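Putative capsular polysaccharide biosynthesis protein (Streptococcus pneumoniae serotype 4, PDB 6EWJ) is a putative sugar aminotransferase of teichoic acid biosynthesis that probably uses pyridoxal phosphate to transfer an amino group to a sugar nucleotide. Local coordinates at residues 171-176 / 193-198; 54-59 / 215-220; 338-343 / 399-404; 343-348 / 382-387; 235-240 / 263-268. One frame throughout, in Å; residues are numbered along the deposited sequence.

Interaction 1 of 5, residues 171-176 / 193-198; sequences IVIVSD and IADFTS
Asp-195 OD2 is gripped twice: it takes the backbone N-H of Ile-173 on its anti lone pair (N to OD2 2.9 Å, nearly straight at 174°), and it forms a salt bridge with Arg-170. The carboxylate reaches this amide because CG stands anti to its own carbonyl carbon (chi1 -63°). The side-chain oxygen thus takes the Ile-173 amide just before strand 196-200 begins, while Ile-173 O receives weak bonds from the backbone N-H groups of Asp-195 and Phe-196. Beyond it the strands run parallel in regular fashion: Ser-175 N donates to Phe-196 O (2.8 Å) and Ser-198 N to Ser-175 O (2.9 Å). On one face of the sheet, Val-172 CG1 meets the edge of the Phe-196 ring at CD1 (3.7 Å), and Val-174 CG2 touches Phe-196 CB (4.1 Å); helix 64-74 covers this side with Leu-68 and Ile-71. On the other face Ser-175 CB lies against Thr-197 OG1 (3.7 Å), and Ala-194, from the loop before the strand, adds its CB to Ser-175 CB (3.7 Å); Ser-175 OG bonds to Glu-136 and Ser-177. Both strands belong to the central sheet of the large domain in fold type I aminotransferases. The side chain of Asp-176, bonded to Ser-93 and Ala-178, lies about 6 Å from that of the cofactor-binding His-179. Two partners on one oxygen probably hold Asp-195 in place, and Arg-170 would offset its buried negative charge.

Interaction 2 of 5, residues 54-59 / 215-220; sequences QTPKTV and ATWKAN
Thr-55 and Thr-216 point at each other tip to tip, their OG1 atoms 2.8 Å apart. Thr-216 OG1, standing anti to its backbone nitrogen (chi1 -167°), donates its proton to Lys-57 O at 2.6 Å, tilted 27° from the carbonyl plane; the hydroxyl thus sits between two points of the loop entering strand 58-61. Thr-55 OG1 has Thr-53 as a further partner.

The Trp-217 indole collects the apolar contacts. Lys-57 lies alongside it, pointing the same way, with CB 3.6 Å from Trp-217 CZ2. The lysine carbonyl O sits over one face of the indole, offset to its rim, while Val-59 CG2 comes in at the edge near Trp-217 CZ3 (4.1 Å) and Pro-56 CG approaches obliquely. The polar ends leave the contact: Trp-217 NE1 bonds to Asp-225, and the lysine chain, bent at chi2 and chi3, carries NZ to Glu-226, with Tyr-229 adding a cation-pi contact.

Past the loop the backbones zip up. Val-59 and Ala-215 form an antiparallel hydrogen-bonded pair, Val-59 N to Ala-215 O 2.8 Å and Ala-215 N to Val-59 O 2.9 Å. Strand 58-61 thereby edges the mixed seven-stranded sheet against strand 213-217, the antiparallel member beside the parallel strands that is characteristic of the large domain of fold type I pyridoxal phosphate enzymes.

Interaction 3 of 5, residues 338-343 / 399-404; sequences QELAKA and ETFKTV
The short helical pieces 338-342 and 399-404 pass each other with their axes 10.0 Å apart at closest approach and their N-to-C directions at 134°, broadly antiparallel but well splayed. The nearest backbone pairing sets Glu-339 against Val-404, with CA atoms 6.6 Å apart. Side chains fill most of the gap. Val-404 CG1, anti to its own backbone nitrogen (chi1 159°), presses on Glu-339 CB at 3.4 Å, a touch made by the aliphatic root of the glutamate. The glutamate chain bends at chi2 and takes its carboxylate to salt bridges with Lys-342 of the same helix and Lys-407 of the other. Helices 330-342 and 391-409 lie in the smaller C-terminal domain, which also contains the three-stranded antiparallel sheet of strands 304-306, 321-325 and 380-383. Phe-401 links the two layers: its ring rests on residues of all three strands, Ile-304, Thr-323 and Leu-383 among them. Leu-340 reaches across to the same phenylalanine with both methyls, CD1 meeting Phe-401 CD1 obliquely at 4.0 Å and CD2 standing 4.0 Å from Phe-401 CA. Just past the helix end, Ala-343 CB packs on Thr-400 CG2 at 3.6 Å, while Thr-400 OG1 bonds back to Tyr-396 O in its own helix.

Interaction 4 of 5, residues 343-348 / 382-387; sequences AGIASN and TLPLHT
A single antiparallel bridge joins the segment leaving helix 330-342 to strand 380-383, an outer strand of the small three-stranded sheet in the C-terminal domain. The helix closes with a Schellman motif whose C-prime residue is Gly-344, at positive phi, and the chain then runs extended past the strand. Asn-348 and Thr-382 form the hydrogen-bonded pair. Asn-348 N donates to Thr-382 O at 3.0 Å, on a lone pair in the carbonyl plane, and Thr-382 N returns a straighter bond to Asn-348 O at 2.7 Å, although tilted 33° from that carbonyl's plane. The CA-H of Ser-347 adds a contact with Thr-382 O (CA to O 3.3 Å). Thr-382 OG1 is taken up by Glu-380 and His-350.

Two residues on, Pro-384 lays its ring against segment 343-348: CG is 3.1 Å from Ala-346 O and CD 4.4 Å from Ile-345 CG2. Ile-345 itself is wedged between Leu-340 of the preceding helix and Tyr-396 and Thr-400 of helix 391-409. Asn-348 lies about 7 Å, side chain to side chain, from the cofactor-binding Tyr-351, and packs on Trp-253 of the second subunit.

The proline has no N-H to extend the ladder, and Ala-346 O, which its ring carbons meet, is buried with no polar partner in the model, which is consistent with the pairing between the segments ending after two backbone bonds.

Interaction 5 of 5, residues 235-240 / 263-268; sequences LSLHGQ and KCNMTD
A type I' beta turn, Leu-237 to Gln-240, follows directly on the end of helix 225-236, and the loop before the long helix 268-299 packs against this corner at the subunit boundary.

Among polar links across the contact, the backbone of Cys-264 donates its N-H to Ser-236 O, near the helix end (N to O 2.9 Å, 161°). The CA-H of Lys-263 touches the same oxygen, with CA 3.3 Å away. Within the loop, Lys-263 NZ donates to Asn-265 OD1 at 2.9 Å, its chain starting anti to the backbone nitrogen and bending at chi2. The amine also makes a salt bridge with Glu-211 of the second subunit. Asn-265 ND2 bonds to Thr-38 OG1 and also to that Glu-211 of the second subunit. Lys-263 NZ thus has partners in both subunits, and Glu-211 would offset its charge.

Van der Waals contacts fill the remainder. Leu-237 crosses Asn-265 at about a right angle, placing CD2 3.6 Å from Asn-265 CG. Cys-264 SG lies 3.9 Å from Ser-236 CB, and the cysteine side chain also touches Ala-66 and Leu-70 of helix 64-74.

As for the ring, His-238 meets Tyr-90 of the second subunit edge-to-face, while the aliphatic part of Lys-263 approaches it obliquely from its own chain, CD standing 3.6 Å from His-238 NE2.

How the interactions relate
Four of the five contacts fall into two touching pairs. Interactions 1 and 2, centres about 10 Å apart, lie on one mixed sheet, where strands 196-200 and 213-217 are neighbours; along the chain interaction 1 is nested inside the loop closed by interaction 2. Interaction 5 follows in series, its centre about 18 Å from that of interaction 2, reached through helix 225-236. Interactions 3 and 4, centres about 11 Å apart, share Ala-343, with interaction 4 nested inside interaction 3. They belong to the C-terminal part, and the centres of interactions 2 and 3 lie about 43 Å apart on opposite sides of the chain's centre. Interactions 1 and 4 both come near cofactor-binding residues, consistent with a site between the two parts.

Interaction 1 of 5, residues 171-176 / 193-198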
# COMPACT_ATOMS: atom_id res chain seq x y z
N ILE A 171 4.08 24.28 15.06
CA ILE A 171 3.12 23.25 14.65
C ILE A 171 3.03 23.25 13.13
O ILE A 171 2.91 24.31 12.52
CB ILE A 171 1.72 23.49 15.28
CG1 ILE A 171 1.77 23.25 16.79
CG2 ILE A 171 0.69 22.53 14.69
CD1 ILE A 171 0.62 23.83 17.57
N VAL A 172 3.07 22.07 12.53
CA VAL A 172 2.99 21.92 11.08
C VAL A 172 1.53 21.68 10.74
O VAL A 172 0.83 20.86 11.42
CB VAL A 172 3.93 20.79 10.58
CG1 VAL A 172 3.70 20.50 9.09
CG2 VAL A 172 5.40 21.14 10.83
N ILE A 173 1.04 22.35 9.68
CA ILE A 173 -0.34 22.21 9.28
C ILE A 173 -0.42 21.37 8.05
O ILE A 173 0.11 21.76 7.03
CB ILE A 173 -1.05 23.56 9.05
CG1 ILE A 173 -0.95 24.41 10.32
CG2 ILE A 173 -2.50 23.31 8.70
CD1 ILE A 173 -1.56 25.79 10.20
N VAL A 174 -1.11 20.23 8.17
CA VAL A 174 -1.20 19.24 7.11
C VAL A 174 -2.64 19.15 6.67
O VAL A 174 -3.50 18.64 7.41
CB VAL A 174 -0.74 17.87 7.59
CG1 VAL A 174 -0.95 16.82 6.50
CG2 VAL A 174 0.71 17.95 8.05
N SER A 175 -2.91 19.56 5.44
CA SER A 175 -4.25 19.48 4.88
C SER A 175 -4.67 18.07 4.47
O SER A 175 -3.99 17.45 3.60
CB SER A 175 -4.37 20.37 3.63
OG SER A 175 -5.65 20.15 3.01
N ASP A 176 -5.78 17.57 5.03
CA ASP A 176 -6.47 16.46 4.41
C ASP A 176 -7.36 16.95 3.30
O ASP A 176 -8.51 17.35 3.52
CB ASP A 176 -7.26 15.63 5.43
CG ASP A 176 -7.97 14.46 4.79
OD1 ASP A 176 -7.95 14.30 3.55
OD2 ASP A 176 -8.60 13.66 5.54
N ILE A 193 -1.43 25.68 0.11
CA ILE A 193 -1.88 26.49 1.24
C ILE A 193 -1.29 25.99 2.57
O ILE A 193 -0.68 26.74 3.32
CB ILE A 193 -3.39 26.53 1.28
CG1 ILE A 193 -3.94 27.01 -0.07
CG2 ILE A 193 -3.87 27.47 2.40
CD1 ILE A 193 -5.32 26.51 -0.37
N ALA A 194 -1.54 24.73 2.87
CA ALA A 194 -1.01 24.10 4.04
C ALA A 194 0.47 23.84 3.85
O ALA A 194 0.99 23.91 2.74
CB ALA A 194 -1.74 22.81 4.31
N ASP A 195 1.14 23.55 4.95
CA ASP A 195 2.54 23.12 4.91
C ASP A 195 2.73 21.84 4.09
O ASP A 195 3.59 21.74 3.21
CB ASP A 195 3.08 22.97 6.33
CG ASP A 195 3.09 24.26 7.08
OD1 ASP A 195 3.53 25.30 6.53
OD2 ASP A 195 2.67 24.26 8.27
N PHE A 196 1.90 20.86 4.35
CA PHE A 196 1.82 19.63 3.55
C PHE A 196 0.36 19.37 3.24
O PHE A 196 -0.53 19.78 4.03
CB PHE A 196 2.41 18.41 4.31
CG PHE A 196 3.87 18.49 4.60
CD1 PHE A 196 4.34 19.23 5.68
CD2 PHE A 196 4.77 17.78 3.84
CE1 PHE A 196 5.69 19.30 5.95
CE2 PHE A 196 6.13 17.82 4.11
CZ PHE A 196 6.60 18.59 5.17
N THR A 197 0.11 18.67 2.14
CA THR A 197 -1.25 18.29 1.74
C THR A 197 -1.29 16.84 1.25
O THR A 197 -0.42 16.42 0.45
CB THR A 197 -1.80 19.25 0.66
OG1 THR A 197 -1.71 20.61 1.12
CG2 THR A 197 -3.25 18.93 0.32
N SER A 198 -2.30 16.09 1.68
CA SER A 198 -2.67 14.81 1.03
C SER A 198 -3.92 14.90 0.19
O SER A 198 -4.92 15.47 0.60
CB SER A 198 -2.89 13.65 2.06
OG SER A 198 -3.74 14.10 3.09

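Interaction 2 of 5, residues 54-59 / 215-220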
# COMPACT_ATOMS: atom_id res chain seq x y z
N GLN A 54 0.35 24.09 -7.88
CA GLN A 54 1.33 25.16 -7.64
C GLN A 54 2.27 24.83 -6.47
O GLN A 54 2.53 25.65 -5.59
CB GLN A 54 0.65 26.53 -7.46
CG GLN A 54 -0.09 26.93 -8.73
CD GLN A 54 -0.76 28.29 -8.65
OE1 GLN A 54 -0.32 29.17 -7.93
NE2 GLN A 54 -1.84 28.44 -9.39
N THR A 55 2.77 23.60 -6.50
CA THR A 55 3.76 23.14 -5.53
C THR A 55 4.94 22.64 -6.30
O THR A 55 4.81 22.34 -7.48
CB THR A 55 3.21 22.01 -4.64
OG1 THR A 55 2.59 21.01 -5.46
CG2 THR A 55 2.21 22.57 -3.65
N PRO A 56 6.11 22.54 -5.65
CA PRO A 56 7.31 22.18 -6.42
C PRO A 56 7.42 20.73 -6.77
O PRO A 56 7.91 20.38 -7.85
CB PRO A 56 8.48 22.64 -5.52
CG PRO A 56 7.92 22.73 -4.18
CD PRO A 56 6.45 23.11 -4.35
N LYS A 57 6.94 19.85 -5.88
CA LYS A 57 7.08 18.42 -6.11
C LYS A 57 5.86 17.71 -5.56
O LYS A 57 5.31 18.16 -4.56
CB LYS A 57 8.29 17.86 -5.37
CG LYS A 57 9.65 18.41 -5.72
CD LYS A 57 10.11 18.08 -7.13
CE LYS A 57 10.49 16.62 -7.31
NZ LYS A 57 11.32 16.47 -8.56
N THR A 58 5.47 16.62 -6.22
CA THR A 58 4.38 15.77 -5.73
C THR A 58 4.86 14.30 -5.69
O THR A 58 5.65 13.88 -6.56
CB THR A 58 3.16 15.92 -6.61
OG1 THR A 58 2.78 17.31 -6.60
CG2 THR A 58 2.00 15.07 -6.15
N VAL A 59 4.41 13.58 -4.67
CA VAL A 59 4.74 12.15 -4.48
C VAL A 59 3.44 11.39 -4.63
O VAL A 59 2.52 11.55 -3.83
CB VAL A 59 5.34 11.88 -3.11
CG1 VAL A 59 5.66 10.38 -2.96
CG2 VAL A 59 6.56 12.73 -2.89
N ALA A 215 1.00 13.04 -1.85
CA ALA A 215 1.52 14.02 -0.89
C ALA A 215 2.25 15.12 -1.62
O ALA A 215 3.06 14.89 -2.54
CB ALA A 215 2.50 13.37 0.06
N THR A 216 2.01 16.34 -1.19
CA THR A 216 2.79 17.46 -1.63
C THR A 216 2.96 18.45 -0.47
O THR A 216 2.44 18.24 0.64
CB THR A 216 2.16 18.11 -2.89
OG1 THR A 216 3.08 19.03 -3.49
CG2 THR A 216 0.83 18.82 -2.54
N TRP A 217 3.70 19.53 -0.75
CA TRP A 217 4.03 20.53 0.23
C TRP A 217 4.18 21.87 -0.46
O TRP A 217 4.64 21.95 -1.59
CB TRP A 217 5.30 20.19 1.01
CG TRP A 217 6.52 19.95 0.16
CD1 TRP A 217 7.47 20.88 -0.22
CD2 TRP A 217 6.92 18.71 -0.38
NE1 TRP A 217 8.44 20.27 -1.00
CE2 TRP A 217 8.12 18.93 -1.10
CE3 TRP A 217 6.37 17.42 -0.37
CZ2 TRP A 217 8.78 17.91 -1.78
CZ3 TRP A 217 7.04 16.39 -1.07
CH2 TRP A 217 8.21 16.65 -1.75
N LYS A 218 3.83 22.93 0.25
CA LYS A 218 4.00 24.24 -0.35
C LYS A 218 5.48 24.66 -0.32
O LYS A 218 6.24 24.27 0.56
CB LYS A 218 3.05 25.26 0.28
CG LYS A 218 3.47 25.86 1.60
CD LYS A 218 2.37 26.83 2.05
CE LYS A 218 2.75 27.55 3.32
NZ LYS A 218 1.56 28.31 3.78
N ALA A 219 5.87 25.46 -1.31
CA ALA A 219 7.23 25.98 -1.38
C ALA A 219 7.56 26.66 -0.06
O ALA A 219 6.79 27.46 0.44
CB ALA A 219 7.37 26.96 -2.55
N ASN A 220 8.73 26.35 0.47
CA ASN A 220 9.21 26.94 1.70
C ASN A 220 10.73 26.94 1.64
O ASN A 220 11.34 25.90 1.38
CB ASN A 220 8.69 26.15 2.90
CG ASN A 220 8.93 26.86 4.22
OD1 ASN A 220 10.02 27.40 4.46
ND2 ASN A 220 7.92 26.85 5.09

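Interaction 3 of 5, residues 338-343 / 399-404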
# COMPACT_ATOMS: atom_id res chain seq x y z
N GLN A 338 -33.98 6.54 4.10
CA GLN A 338 -34.69 5.33 3.62
C GLN A 338 -35.82 5.67 2.61
O GLN A 338 -36.05 4.91 1.65
CB GLN A 338 -35.20 4.47 4.79
CG GLN A 338 -34.12 3.98 5.76
CD GLN A 338 -33.05 3.10 5.15
OE1 GLN A 338 -33.25 2.43 4.12
NE2 GLN A 338 -31.88 3.07 5.81
N GLU A 339 -36.50 6.80 2.81
CA GLU A 339 -37.51 7.27 1.84
C GLU A 339 -36.88 7.72 0.52
O GLU A 339 -37.46 7.50 -0.54
CB GLU A 339 -38.32 8.44 2.40
CG GLU A 339 -39.35 8.03 3.43
CD GLU A 339 -40.51 7.27 2.83
OE1 GLU A 339 -40.98 7.63 1.71
OE2 GLU A 339 -40.97 6.31 3.46
N LEU A 340 -35.71 8.35 0.58
CA LEU A 340 -34.96 8.66 -0.66
C LEU A 340 -34.60 7.39 -1.42
O LEU A 340 -34.74 7.31 -2.65
CB LEU A 340 -33.68 9.45 -0.36
CG LEU A 340 -33.91 10.94 0.02
CD1 LEU A 340 -32.62 11.59 0.48
CD2 LEU A 340 -34.47 11.69 -1.18
N ALA A 341 -34.18 6.38 -0.67
CA ALA A 341 -33.79 5.10 -1.24
C ALA A 341 -34.97 4.38 -1.92
O ALA A 341 -34.82 3.86 -3.02
CB ALA A 341 -33.18 4.22 -0.17
N LYS A 342 -36.16 4.43 -1.32
CA LYS A 342 -37.38 3.89 -1.96
C LYS A 342 -37.75 4.61 -3.24
O LYS A 342 -38.41 4.03 -4.10
CB LYS A 342 -38.58 3.92 -1.01
CG LYS A 342 -38.48 2.93 0.12
CD LYS A 342 -39.70 3.01 1.02
CE LYS A 342 -39.43 2.35 2.37
NZ LYS A 342 -40.43 2.81 3.36
N ALA A 343 -37.35 5.88 -3.34
CA ALA A 343 -37.60 6.70 -4.52
C ALA A 343 -36.46 6.60 -5.56
O ALA A 343 -36.44 7.35 -6.52
CB ALA A 343 -37.83 8.15 -4.08
N GLU A 399 -36.81 17.76 -6.21
CA GLU A 399 -38.21 17.76 -5.92
C GLU A 399 -38.58 16.59 -4.94
O GLU A 399 -39.35 16.81 -4.00
CB GLU A 399 -39.07 18.05 -7.18
CG GLU A 399 -39.30 16.83 -7.97
CD GLU A 399 -40.53 16.08 -7.46
OE1 GLU A 399 -40.53 15.66 -6.28
OE2 GLU A 399 -41.51 15.94 -8.22
N THR A 400 -37.96 15.40 -5.10
CA THR A 400 -38.19 14.24 -4.19
C THR A 400 -37.69 14.49 -2.75
O THR A 400 -38.39 14.20 -1.79
CB THR A 400 -37.55 12.94 -4.72
OG1 THR A 400 -38.01 12.66 -6.04
CG2 THR A 400 -37.89 11.76 -3.82
N PHE A 401 -36.52 15.09 -2.61
CA PHE A 401 -35.96 15.37 -1.29
C PHE A 401 -36.85 16.37 -0.53
O PHE A 401 -37.13 16.19 0.67
CB PHE A 401 -34.51 15.87 -1.46
CG PHE A 401 -33.71 15.99 -0.20
CD1 PHE A 401 -34.01 15.27 0.97
CD2 PHE A 401 -32.59 16.79 -0.20
CE1 PHE A 401 -33.21 15.39 2.10
CE2 PHE A 401 -31.79 16.91 0.91
CZ PHE A 401 -32.10 16.22 2.07
N LYS A 402 -37.34 17.40 -1.23
CA LYS A 402 -38.31 18.33 -0.60
C LYS A 402 -39.59 17.63 -0.15
O LYS A 402 -39.96 17.73 1.02
CB LYS A 402 -38.70 19.46 -1.55
CG LYS A 402 -37.60 20.46 -1.80
CD LYS A 402 -38.15 21.52 -2.75
CE LYS A 402 -37.18 21.90 -3.81
NZ LYS A 402 -37.72 23.02 -4.64
N THR A 403 -40.22 16.89 -1.06
CA THR A 403 -41.46 16.16 -0.77
C THR A 403 -41.29 15.16 0.38
O THR A 403 -42.14 15.07 1.27
CB THR A 403 -41.99 15.42 -2.02
OG1 THR A 403 -42.25 16.36 -3.05
CG2 THR A 403 -43.30 14.63 -1.73
N VAL A 404 -40.20 14.41 0.33
CA VAL A 404 -39.91 13.40 1.34
C VAL A 404 -39.68 14.00 2.71
O VAL A 404 -40.21 13.50 3.69
CB VAL A 404 -38.71 12.50 0.92
CG1 VAL A 404 -38.10 11.80 2.12
CG2 VAL A 404 -39.17 11.46 -0.10

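Interaction 4 of 5, residues 343-348 / 382-387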
# COMPACT_ATOMS: atom_id res chain seq x y z
N ALA A 343 -37.35 5.88 -3.34
CA ALA A 343 -37.60 6.70 -4.52
C ALA A 343 -36.46 6.60 -5.56
O ALA A 343 -36.44 7.35 -6.52
CB ALA A 343 -37.83 8.15 -4.08
N GLY A 344 -35.53 5.67 -5.37
CA GLY A 344 -34.43 5.43 -6.31
C GLY A 344 -33.31 6.43 -6.23
O GLY A 344 -32.63 6.69 -7.23
N ILE A 345 -33.11 7.02 -5.04
CA ILE A 345 -32.06 8.00 -4.80
C ILE A 345 -31.13 7.56 -3.68
O ILE A 345 -31.52 7.54 -2.51
CB ILE A 345 -32.67 9.38 -4.42
CG1 ILE A 345 -33.55 9.89 -5.56
CG2 ILE A 345 -31.57 10.39 -4.15
CD1 ILE A 345 -34.48 11.01 -5.16
N ALA A 346 -29.89 7.26 -4.05
CA ALA A 346 -28.84 6.91 -3.10
C ALA A 346 -28.36 8.19 -2.39
O ALA A 346 -28.40 9.28 -2.96
CB ALA A 346 -27.66 6.22 -3.80
N SER A 347 -28.04 8.05 -1.12
CA SER A 347 -27.64 9.18 -0.30
C SER A 347 -26.67 8.65 0.72
O SER A 347 -26.49 7.40 0.85
CB SER A 347 -28.85 9.89 0.32
OG SER A 347 -29.55 9.10 1.28
N ASN A 348 -26.00 9.55 1.42
CA ASN A 348 -24.99 9.16 2.33
C ASN A 348 -24.90 10.13 3.44
O ASN A 348 -25.64 11.13 3.47
CB ASN A 348 -23.67 9.06 1.57
CG ASN A 348 -22.77 7.98 2.09
OD1 ASN A 348 -22.88 7.53 3.24
ND2 ASN A 348 -21.82 7.59 1.25
N THR A 382 -26.07 13.65 2.56
CA THR A 382 -25.32 13.92 1.38
C THR A 382 -26.07 13.37 0.18
O THR A 382 -26.37 12.18 0.12
CB THR A 382 -23.92 13.32 1.44
OG1 THR A 382 -23.37 13.55 2.72
CG2 THR A 382 -23.01 13.92 0.42
N LEU A 383 -26.35 14.25 -0.78
CA LEU A 383 -26.96 13.87 -2.05
C LEU A 383 -25.91 13.58 -3.08
O LEU A 383 -24.81 14.11 -2.94
CB LEU A 383 -27.84 15.00 -2.60
CG LEU A 383 -28.92 15.54 -1.65
CD1 LEU A 383 -29.68 16.66 -2.34
CD2 LEU A 383 -29.86 14.44 -1.20
N PRO A 384 -26.24 12.77 -4.11
CA PRO A 384 -25.30 12.40 -5.12
C PRO A 384 -24.73 13.65 -5.85
O PRO A 384 -25.48 14.60 -6.12
CB PRO A 384 -26.14 11.57 -6.09
CG PRO A 384 -27.14 10.93 -5.23
CD PRO A 384 -27.52 12.07 -4.31
N LEU A 385 -23.43 13.65 -6.06
CA LEU A 385 -22.74 14.72 -6.82
C LEU A 385 -21.57 14.08 -7.57
O LEU A 385 -20.51 13.82 -7.00
CB LEU A 385 -22.24 15.84 -5.92
CG LEU A 385 -21.58 17.06 -6.59
CD1 LEU A 385 -22.47 17.69 -7.63
CD2 LEU A 385 -21.15 18.08 -5.56
N HIS A 386 -21.82 13.81 -8.85
CA HIS A 386 -20.85 13.21 -9.72
C HIS A 386 -21.27 13.51 -11.15
O HIS A 386 -22.41 13.95 -11.41
CB HIS A 386 -20.81 11.69 -9.48
CG HIS A 386 -22.14 11.02 -9.60
ND1 HIS A 386 -22.69 10.64 -10.81
CD2 HIS A 386 -23.04 10.65 -8.65
CE1 HIS A 386 -23.85 10.04 -10.60
NE2 HIS A 386 -24.10 10.05 -9.30
N THR A 387 -20.37 13.19 -12.07
CA THR A 387 -20.51 13.68 -13.46
C THR A 387 -21.31 12.76 -14.38
O THR A 387 -21.42 13.04 -15.55
CB THR A 387 -19.12 13.92 -14.04
OG1 THR A 387 -18.27 12.80 -13.74
CG2 THR A 387 -18.53 15.17 -13.39

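Interaction 5 of 5, residues 235-240 / 263-268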
# COMPACT_ATOMS: atom_id res chain seq x y z
N LEU A 235 10.60 6.04 1.88
CA LEU A 235 9.61 5.45 2.79
C LEU A 235 8.54 4.64 2.08
O LEU A 235 7.99 3.70 2.68
CB LEU A 235 8.93 6.53 3.67
CG LEU A 235 9.84 7.30 4.61
CD1 LEU A 235 9.06 8.29 5.45
CD2 LEU A 235 10.69 6.41 5.51
N SER A 236 8.22 5.00 0.85
CA SER A 236 7.17 4.35 0.07
C SER A 236 7.62 3.03 -0.58
O SER A 236 6.78 2.24 -1.03
CB SER A 236 6.68 5.27 -1.03
OG SER A 236 7.60 5.35 -2.11
N LEU A 237 8.95 2.82 -0.64
CA LEU A 237 9.53 1.71 -1.36
C LEU A 237 10.65 1.03 -0.58
O LEU A 237 11.84 0.98 -1.02
CB LEU A 237 10.04 2.18 -2.74
CG LEU A 237 9.03 2.31 -3.87
CD1 LEU A 237 9.60 3.19 -5.00
CD2 LEU A 237 8.64 0.91 -4.38
N HIS A 238 10.27 0.56 0.62
CA HIS A 238 11.07 -0.33 1.44
C HIS A 238 12.30 0.28 2.08
O HIS A 238 13.16 -0.43 2.63
CB HIS A 238 11.49 -1.59 0.63
CG HIS A 238 10.34 -2.43 0.16
ND1 HIS A 238 9.47 -3.04 1.04
CD2 HIS A 238 9.97 -2.84 -1.08
CE1 HIS A 238 8.60 -3.77 0.36
NE2 HIS A 238 8.88 -3.65 -0.93
N GLY A 239 12.45 1.58 2.03
CA GLY A 239 13.68 2.21 2.52
C GLY A 239 14.87 2.04 1.60
O GLY A 239 16.00 2.27 2.02
N GLN A 240 14.62 1.67 0.34
CA GLN A 240 15.67 1.32 -0.60
C GLN A 240 16.28 2.59 -1.18
O GLN A 240 15.56 3.54 -1.52
CB GLN A 240 15.14 0.40 -1.71
CG GLN A 240 16.25 -0.10 -2.64
CD GLN A 240 15.87 -1.23 -3.61
OE1 GLN A 240 15.46 -2.31 -3.19
NE2 GLN A 240 16.02 -0.98 -4.89
N LYS A 263 5.39 0.20 1.64
CA LYS A 263 5.17 -0.30 0.31
C LYS A 263 3.88 0.33 -0.13
O LYS A 263 2.80 -0.25 0.02
CB LYS A 263 5.14 -1.86 0.35
CG LYS A 263 4.93 -2.53 -0.96
CD LYS A 263 5.88 -2.03 -2.05
CE LYS A 263 5.65 -2.76 -3.38
NZ LYS A 263 6.24 -2.04 -4.54
N CYS A 264 3.98 1.57 -0.66
CA CYS A 264 2.80 2.27 -1.10
C CYS A 264 2.98 3.14 -2.30
O CYS A 264 2.25 4.12 -2.46
CB CYS A 264 2.22 3.07 0.08
SG CYS A 264 3.40 4.16 0.87
N ASN A 265 3.84 2.72 -3.20
CA ASN A 265 4.07 3.38 -4.50
C ASN A 265 2.89 3.23 -5.44
O ASN A 265 2.03 2.34 -5.25
CB ASN A 265 5.33 2.80 -5.18
CG ASN A 265 5.23 1.30 -5.37
OD1 ASN A 265 5.03 0.54 -4.39
ND2 ASN A 265 5.41 0.83 -6.58
N MET A 266 2.78 4.20 -6.36
CA MET A 266 1.78 4.22 -7.45
C MET A 266 2.30 3.55 -8.70
O MET A 266 3.46 3.79 -9.10
CB MET A 266 1.36 5.67 -7.79
CG MET A 266 0.26 5.68 -8.82
SD MET A 266 -0.28 7.28 -9.42
CE MET A 266 -1.37 7.64 -8.01
N THR A 267 1.46 2.70 -9.30
CA THR A 267 1.84 2.05 -10.53
C THR A 267 1.53 2.99 -11.72
O THR A 267 0.65 3.86 -11.64
CB THR A 267 1.05 0.76 -10.77
OG1 THR A 267 -0.34 1.07 -10.88
CG2 THR A 267 1.25 -0.29 -9.67
N ASP A 268 2.19 2.71 -12.83
CA ASP A 268 1.90 3.43 -14.08
C ASP A 268 0.51 3.12 -14.64
O ASP A 268 -0.03 3.87 -15.44
CB ASP A 268 3.01 3.15 -15.14
CG ASP A 268 4.15 4.17 -15.09
OD1 ASP A 268 4.37 4.85 -14.06
OD2 ASP A 268 4.83 4.30 -16.11